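Local coordinates for protein SusD homolog (PDB 4MRU) that probably binds mucin O-glycans at the cell surface as a SusD-like, TPR-like lipoprotein of the gut bacterium Bacteroides thetaiotaomicron, at residues E410-E413 / R414-Q418; Y258-A262 / D263-Y267; A457-R460 / R461-P465. All blocks are in the same frame, centred on the assembly; numbering follows the deposited sequence.

Contact 1: residues E410-E413 / R414-Q418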
loop_
_atom_site.group_PDB
_atom_site.type_symbol
_atom_site.label_atom_id
_atom_site.label_comp_id
_atom_site.label_asym_id
_atom_site.label_seq_id
_atom_site.Cartn_x
_atom_site.Cartn_y
_atom_site.Cartn_z
ATOM N N GLU A 410 -21.714 4.597 2.120
ATOM C CA GLU A 410 -21.223 5.462 3.188
ATOM C C GLU A 410 -20.403 4.680 4.230
ATOM O O GLU A 410 -19.343 5.151 4.692
ATOM C CB GLU A 410 -22.373 6.218 3.869
ATOM C CG GLU A 410 -21.897 7.278 4.860
ATOM C CD GLU A 410 -23.004 7.830 5.752
ATOM O OE1 GLU A 410 -23.869 8.553 5.203
ATOM O OE2 GLU A 410 -23.005 7.566 6.992
ATOM N N ASN A 411 -20.866 3.492 4.613
ATOM C CA ASN A 411 -20.158 2.745 5.609
ATOM C C ASN A 411 -18.854 2.185 5.002
ATOM O O ASN A 411 -17.858 2.096 5.674
ATOM C CB ASN A 411 -21.051 1.630 6.241
ATOM C CG ASN A 411 -21.913 2.156 7.391
ATOM O OD1 ASN A 411 -21.491 3.040 8.145
ATOM N ND2 ASN A 411 -23.118 1.652 7.501
ATOM N N LEU A 412 -18.876 1.843 3.717
ATOM C CA LEU A 412 -17.656 1.409 3.048
ATOM C C LEU A 412 -16.640 2.571 3.038
ATOM O O LEU A 412 -15.454 2.392 3.332
ATOM C CB LEU A 412 -17.950 0.937 1.631
ATOM C CG LEU A 412 -16.746 0.549 0.774
ATOM C CD1 LEU A 412 -16.023 -0.636 1.373
ATOM C CD2 LEU A 412 -17.181 0.241 -0.669
ATOM N N GLU A 413 -17.149 3.762 2.770
ATOM C CA GLU A 413 -16.322 4.944 2.745
ATOM C C GLU A 413 -15.600 5.159 4.095
ATOM O O GLU A 413 -14.399 5.413 4.098
ATOM C CB GLU A 413 -17.136 6.178 2.352
ATOM C CG GLU A 413 -16.296 7.456 2.291
ATOM C CD GLU A 413 -17.055 8.667 1.845
ATOM O OE1 GLU A 413 -18.332 8.598 1.732
ATOM O OE2 GLU A 413 -16.373 9.721 1.652
ATOM N N ARG A 414 -16.300 5.028 5.220
ATOM C CA ARG A 414 -15.627 5.186 6.525
ATOM C C ARG A 414 -14.694 3.990 6.826
ATOM O O ARG A 414 -13.629 4.212 7.367
ATOM C CB ARG A 414 -16.608 5.484 7.689
ATOM C CG ARG A 414 -17.747 4.530 7.919
ATOM C CD ARG A 414 -18.462 4.892 9.219
ATOM N NE ARG A 414 -18.883 6.285 9.217
ATOM C CZ ARG A 414 -19.988 6.738 8.621
ATOM N NH1 ARG A 414 -20.792 5.915 7.953
ATOM N NH2 ARG A 414 -20.271 8.015 8.648
ATOM N N ILE A 415 -15.071 2.755 6.467
ATOM C CA ILE A 415 -14.169 1.624 6.669
ATOM C C ILE A 415 -12.842 1.902 5.933
ATOM O O ILE A 415 -11.774 1.795 6.492
ATOM C CB ILE A 415 -14.783 0.307 6.184
ATOM C CG1 ILE A 415 -15.955 -0.104 7.086
ATOM C CG2 ILE A 415 -13.713 -0.785 6.098
ATOM C CD1 ILE A 415 -16.788 -1.211 6.529
ATOM N N ILE A 416 -12.914 2.317 4.681
ATOM C CA ILE A 416 -11.722 2.484 3.895
ATOM C C ILE A 416 -10.970 3.737 4.324
ATOM O O ILE A 416 -9.711 3.772 4.366
ATOM C CB ILE A 416 -12.058 2.558 2.389
ATOM C CG1 ILE A 416 -12.678 1.250 1.864
ATOM C CG2 ILE A 416 -10.803 2.894 1.589
ATOM C CD1 ILE A 416 -11.829 -0.010 1.997
ATOM N N THR A 417 -11.701 4.776 4.684
ATOM C CA THR A 417 -11.040 6.005 5.199
ATOM C C THR A 417 -10.240 5.709 6.460
ATOM O O THR A 417 -9.078 6.112 6.597
ATOM C CB THR A 417 -12.057 7.104 5.465
ATOM O OG1 THR A 417 -12.638 7.507 4.222
ATOM C CG2 THR A 417 -11.399 8.332 6.093
ATOM N N GLN A 418 -10.864 5.005 7.395
ATOM C CA GLN A 418 -10.155 4.622 8.635
ATOM C C GLN A 418 -8.986 3.655 8.377
ATOM O O GLN A 418 -7.929 3.760 8.988
ATOM C CB GLN A 418 -11.157 4.081 9.647
ATOM C CG GLN A 418 -11.994 5.206 10.238
ATOM C CD GLN A 418 -11.135 6.217 10.991
ATOM O OE1 GLN A 418 -10.223 5.857 11.781
ATOM N NE2 GLN A 418 -11.501 7.454 10.878
#
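Arg414 turns its side chain back along its own helix to meet Glu410 and Asn411, one turn earlier. Arg414 CB stands 4.1 Å from Glu410 O. Arg414 CG sits between the backbone N and the carbonyl carbon (chi1 55°) and rests 3.3 Å from the backbone O of Asn411. CD comes alongside the amide oxygen of Asn411, and a bend at chi3 sends NE to the backbone O of Thr397. At the tip, Arg414 NH1 bonds to Glu410 OE2 at 2.9 Å, on the anti lone pair of that oxygen, while Arg414 NH2 reaches the same OE2 at 3.2 Å from above the carboxylate plane. OE2 lies in the guanidinium plane, the carboxylate plane stands 75° from it, and this one oxygen takes both donors. Arg414 NH1 also gives a bond to Asn411 OD1 at 3.0 Å, arriving above the amide plane. The amide's ND2 is held by the backbone O atoms of Asn401 and Gly404, which fixes its rotation. With an alanine here, the Glu410 carboxylate would probably lose its charged mate, leaving OE2 to Asn401, and Asn411 OD1 a donor.

Further along, Thr417 OG1 bonds to Glu413 O at 2.7 Å; its own backbone N reaches that oxygen from the opposite face of the carbonyl plane. Leu412 CD1 and Ile416 CG1 lie side by side, 3.9 Å apart. The i to i+4 contacts are those of an alpha helix: an intrahelical Glu-Arg salt bridge, a threonine hydroxyl turned onto the preceding turn, and an apolar pair within helix 408-423.

Contact 2: residues Y258-A262 / D263-Y267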
loop_
_atom_site.group_PDB
_atom_site.type_symbol
_atom_site.label_atom_id
_atom_site.label_comp_id
_atom_site.label_asym_id
_atom_site.label_seq_id
_atom_site.Cartn_x
_atom_site.Cartn_y
_atom_site.Cartn_z
ATOM N N TYR A 258 10.507 15.102 0.952
ATOM C CA TYR A 258 9.060 14.885 1.056
ATOM C C TYR A 258 8.498 15.475 2.332
ATOM O O TYR A 258 9.138 15.430 3.404
ATOM C CB TYR A 258 8.693 13.375 0.990
ATOM C CG TYR A 258 9.347 12.741 -0.194
ATOM C CD1 TYR A 258 8.788 12.856 -1.453
ATOM C CD2 TYR A 258 10.644 12.191 -0.093
ATOM C CE1 TYR A 258 9.460 12.365 -2.581
ATOM C CE2 TYR A 258 11.309 11.720 -1.230
ATOM C CZ TYR A 258 10.705 11.823 -2.449
ATOM O OH TYR A 258 11.379 11.406 -3.553
ATOM N N ARG A 259 7.269 15.981 2.238
ATOM C CA ARG A 259 6.525 16.354 3.422
ATOM C C ARG A 259 5.118 15.789 3.294
ATOM O O ARG A 259 4.706 15.293 2.251
ATOM C CB ARG A 259 6.510 17.881 3.637
ATOM C CG ARG A 259 7.847 18.528 3.981
ATOM C CD ARG A 259 8.214 18.096 5.367
ATOM N NE ARG A 259 9.511 18.513 5.916
ATOM C CZ ARG A 259 10.581 17.726 6.060
ATOM N NH1 ARG A 259 10.630 16.499 5.549
ATOM N NH2 ARG A 259 11.626 18.187 6.718
ATOM N N VAL A 260 4.386 15.882 4.375
ATOM C CA VAL A 260 3.072 15.316 4.446
ATOM C C VAL A 260 2.090 16.069 3.554
ATOM O O VAL A 260 2.111 17.294 3.453
ATOM C CB VAL A 260 2.580 15.296 5.923
ATOM C CG1 VAL A 260 1.189 14.706 6.007
ATOM C CG2 VAL A 260 3.532 14.495 6.769
ATOM N N GLY A 261 1.204 15.294 2.926
ATOM C CA GLY A 261 0.224 15.800 2.014
ATOM C C GLY A 261 -1.013 16.393 2.671
ATOM O O GLY A 261 -1.336 16.100 3.837
ATOM N N ALA A 262 -1.716 17.227 1.899
ATOM C CA ALA A 262 -2.861 17.946 2.394
ATOM C C ALA A 262 -3.986 16.997 2.804
ATOM O O ALA A 262 -4.707 17.261 3.773
ATOM C CB ALA A 262 -3.372 18.896 1.341
ATOM N N ASP A 263 -4.153 15.919 2.045
ATOM C CA ASP A 263 -5.343 15.079 2.219
ATOM C C ASP A 263 -5.377 14.458 3.586
ATOM O O ASP A 263 -6.359 14.604 4.322
ATOM C CB ASP A 263 -5.402 13.985 1.156
ATOM C CG ASP A 263 -5.335 14.542 -0.245
ATOM O OD1 ASP A 263 -4.210 14.791 -0.757
ATOM O OD2 ASP A 263 -6.424 14.731 -0.801
ATOM N N ILE A 264 -4.312 13.773 3.962
ATOM C CA ILE A 264 -4.314 13.084 5.255
ATOM C C ILE A 264 -4.427 14.083 6.425
ATOM O O ILE A 264 -5.106 13.814 7.422
ATOM C CB ILE A 264 -3.120 12.145 5.424
ATOM C CG1 ILE A 264 -3.349 11.276 6.681
ATOM C CG2 ILE A 264 -1.799 12.925 5.484
ATOM C CD1 ILE A 264 -2.543 10.023 6.714
ATOM N N ILE A 265 -3.851 15.267 6.274
ATOM C CA ILE A 265 -4.034 16.319 7.274
ATOM C C ILE A 265 -5.476 16.875 7.347
ATOM O O ILE A 265 -5.975 17.146 8.447
ATOM C CB ILE A 265 -3.037 17.469 7.038
ATOM C CG1 ILE A 265 -1.613 16.959 7.148
ATOM C CG2 ILE A 265 -3.258 18.591 8.039
ATOM C CD1 ILE A 265 -1.190 16.566 8.539
ATOM N N CYS A 266 -6.146 17.051 6.206
ATOM C CA CYS A 266 -7.529 17.501 6.202
ATOM C C CYS A 266 -8.440 16.568 6.980
ATOM O O CYS A 266 -9.259 17.011 7.793
ATOM C CB CYS A 266 -8.086 17.594 4.772
ATOM S SG CYS A 266 -7.473 19.017 3.872
ATOM N N TYR A 267 -8.313 15.266 6.729
ATOM C CA TYR A 267 -9.103 14.317 7.451
ATOM C C TYR A 267 -8.728 14.301 8.955
ATOM O O TYR A 267 -9.595 14.407 9.785
ATOM C CB TYR A 267 -8.934 12.909 6.906
ATOM C CG TYR A 267 -9.671 12.626 5.628
ATOM C CD1 TYR A 267 -9.167 13.027 4.387
ATOM C CD2 TYR A 267 -10.900 11.938 5.652
ATOM C CE1 TYR A 267 -9.827 12.732 3.221
ATOM C CE2 TYR A 267 -11.574 11.673 4.483
ATOM C CZ TYR A 267 -11.059 12.066 3.283
ATOM O OH TYR A 267 -11.760 11.741 2.155
#
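Val260 closes over the first turn of the helix that follows it, its CG1 methyl meeting Ile264 CG2 at 3.5 Å and Ile265 CG1 at 3.8 Å. Both isoleucines cross the valine at about a right angle, and its one methyl touches both. The valine torsion puts CG1 there, opposite the backbone N (chi1 180°), while Ile264 turns CG2, not its longer branch, to the valine. Ile265 adds CD1 to the same methyl.

Next to this apolar patch is the backbone of Gly261, the N-cap residue. Its carbonyl oxygen is approached by Ile265 CG1 at 3.4 Å and by Ile264 CG2 at 3.6 Å, and both side chains therefore lie against Gly261 O as well as Val260. The helical bond across the junction runs from Cys266 N to Ala262 O, 2.8 Å long and close to the line of the carbonyl; Cys266 CB lies against the same oxygen.

What positions the turn comes from farther off. Asp263 OD2 takes a hydrogen bond from Leu443 N, and the hydroxyl of Tyr267 bonds to Lys441 O, so both tie the helix to the loop after helix 427-437. On the strand side, Arg259 folds NH1 onto Tyr258 O at 2.8 Å.

The whole is a strand-to-helix junction: strand 258-260 pairs antiparallel with strand 58-60, Tyr258 lies on helix 40-54, and helix 262-270 leans on helix 408-423, where Ile264 packs on Trp420 and Tyr267 meets that indole edge-to-face.

Contact 3: residues A457-R460 / R461-P465; sequences AGMR and RLMYP
From Gly458 to Met463 the backbone follows no regular helix or strand, but it turns once and then straightens. Gly458 takes a positive phi of 75°, Arg460 is near-helical, and Arg461 onward is extended, with Leu462 and Met463 in beta-like geometry. The turn brings the side chain of Met459 over the peptides that follow.

Met459, a selenomethionine, does most of the touching. Its chain bends at both chi2 and chi3, and the terminal methyl is carried forward over the residues that follow, with Met459 CE 3.5 Å from the carbonyl oxygen of Arg461, an oxygen buried here without a polar partner. Met459 CE also meets Leu462 CD2 at 3.7 Å, the two side chains slanting across one another, and reaches the selenium of Met463, also a selenomethionine, at 3.8 Å. One methyl thus serves three successive residues.

The two arginines are held by other partners. Arg460 folds NH1 back to Ala457 O at 2.9 Å, with that oxygen in the guanidinium plane, spanning the turn between the two residues; its NH2 makes a salt bridge to Asp503. The Arg461 guanidinium forms a salt bridge with Asp494 while its NE bonds to Tyr125 O; Arg461 NH2 lies 3.3 Å above one face of the Tyr464 ring, offset toward the rim.

Between helices 427-437 and 466-471, this loop packs against several helices: Met459 and Leu462 lie on helix 40-54, Arg461 and Tyr464 touch helix 473-486, and Pro465 reaches helix 81-100.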
loop_
_atom_site.group_PDB
_atom_site.type_symbol
_atom_site.label_atom_id
_atom_site.label_comp_id
_atom_site.label_asym_id
_atom_site.label_seq_id
_atom_site.Cartn_x
_atom_site.Cartn_y
_atom_site.Cartn_z
ATOM N N ALA A 457 -10.328 11.344 -11.947
ATOM C CA ALA A 457 -10.108 9.926 -11.561
ATOM C C ALA A 457 -8.699 9.635 -11.049
ATOM O O ALA A 457 -8.498 8.679 -10.331
ATOM C CB ALA A 457 -10.433 8.990 -12.720
ATOM N N GLY A 458 -7.726 10.481 -11.371
ATOM C CA GLY A 458 -6.367 10.270 -10.912
ATOM C C GLY A 458 -5.602 9.164 -11.628
ATOM O O GLY A 458 -6.053 8.650 -12.659
HETATM N N MSE A 459 -4.431 8.851 -11.107
HETATM C CA MSE A 459 -3.611 7.775 -11.676
HETATM C C MSE A 459 -4.249 6.445 -11.369
HETATM O O MSE A 459 -4.562 6.143 -10.216
HETATM C CB MSE A 459 -2.194 7.709 -11.128
HETATM C CG MSE A 459 -1.366 8.862 -11.590
HETATM SE SE MSE A 459 -0.725 8.683 -13.427
HETATM C CE MSE A 459 1.007 7.725 -13.439
ATOM N N ARG A 460 -4.424 5.635 -12.404
ATOM C CA ARG A 460 -5.058 4.320 -12.314
ATOM C C ARG A 460 -4.037 3.170 -12.331
ATOM O O ARG A 460 -4.324 2.068 -11.895
ATOM C CB ARG A 460 -6.062 4.182 -13.459
ATOM C CG ARG A 460 -7.098 5.298 -13.543
ATOM C CD ARG A 460 -7.701 5.710 -12.202
ATOM N NE ARG A 460 -8.560 4.705 -11.660
ATOM C CZ ARG A 460 -9.350 4.864 -10.598
ATOM N NH1 ARG A 460 -9.363 5.994 -9.898
ATOM N NH2 ARG A 460 -10.086 3.851 -10.202
ATOM N N ARG A 461 -2.824 3.479 -12.776
ATOM C CA ARG A 461 -1.711 2.587 -12.792
ATOM C C ARG A 461 -0.461 3.381 -13.172
ATOM O O ARG A 461 -0.548 4.544 -13.560
ATOM C CB ARG A 461 -1.928 1.465 -13.801
ATOM C CG ARG A 461 -2.099 1.980 -15.240
ATOM C CD ARG A 461 -2.342 0.857 -16.220
ATOM N NE ARG A 461 -1.180 0.017 -16.476
ATOM C CZ ARG A 461 -0.198 0.285 -17.347
ATOM N NH1 ARG A 461 -0.179 1.410 -18.053
ATOM N NH2 ARG A 461 0.797 -0.596 -17.505
ATOM N N LEU A 462 0.703 2.743 -13.087
ATOM C CA LEU A 462 1.951 3.283 -13.628
ATOM C C LEU A 462 2.238 2.695 -15.013
ATOM O O LEU A 462 1.855 1.564 -15.298
ATOM C CB LEU A 462 3.165 2.960 -12.758
ATOM C CG LEU A 462 3.550 3.856 -11.636
ATOM C CD1 LEU A 462 4.935 3.455 -11.088
ATOM C CD2 LEU A 462 3.534 5.309 -12.097
HETATM N N MSE A 463 2.994 3.443 -15.801
HETATM C CA MSE A 463 3.342 3.062 -17.160
HETATM C C MSE A 463 4.582 2.212 -17.137
HETATM O O MSE A 463 5.411 2.379 -16.268
HETATM C CB MSE A 463 3.619 4.293 -18.028
HETATM C CG MSE A 463 2.373 5.157 -18.145
HETATM SE SE MSE A 463 2.424 6.558 -16.746
HETATM C CE MSE A 463 3.751 7.770 -17.576
ATOM N N TYR A 464 4.701 1.283 -18.076
ATOM C CA TYR A 464 5.877 0.406 -18.134
ATOM C C TYR A 464 7.124 1.211 -18.445
ATOM O O TYR A 464 7.033 2.237 -19.060
ATOM C CB TYR A 464 5.702 -0.672 -19.177
ATOM C CG TYR A 464 4.557 -1.638 -18.848
ATOM C CD1 TYR A 464 4.561 -2.387 -17.681
ATOM C CD2 TYR A 464 3.520 -1.829 -19.727
ATOM C CE1 TYR A 464 3.551 -3.316 -17.404
ATOM C CE2 TYR A 464 2.482 -2.729 -19.459
ATOM C CZ TYR A 464 2.508 -3.483 -18.321
ATOM O OH TYR A 464 1.476 -4.379 -18.109
ATOM N N PRO A 465 8.274 0.778 -17.938
ATOM C CA PRO A 465 9.490 1.580 -18.128
ATOM C C PRO A 465 9.981 1.509 -19.560
ATOM O O PRO A 465 9.713 0.525 -20.278
ATOM C CB PRO A 465 10.502 0.934 -17.163
ATOM C CG PRO A 465 10.014 -0.412 -16.902
ATOM C CD PRO A 465 8.514 -0.408 -17.116
#

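In the fold
From the N terminus the order is contact 2, contact 1, contact 3, all in series: each closes only a short local turn before the next begins, and none encloses or crosses another. Contact 2 leads from strand 258-260 into helix 262-270; contact 1 lies on helix 408-423, and contact 3 in the loop between helices 427-437 and 466-471. The first two meet directly, Thr417 CG2 touching Tyr267 CD2 at 3.7 Å, though their centres are about 18 Å apart. Contact 3 stands clear, its nearest atoms about 11 Å from contact 2 and 12 Å from contact 1, yet it shares helix 40-54 with contact 2 as a packing partner.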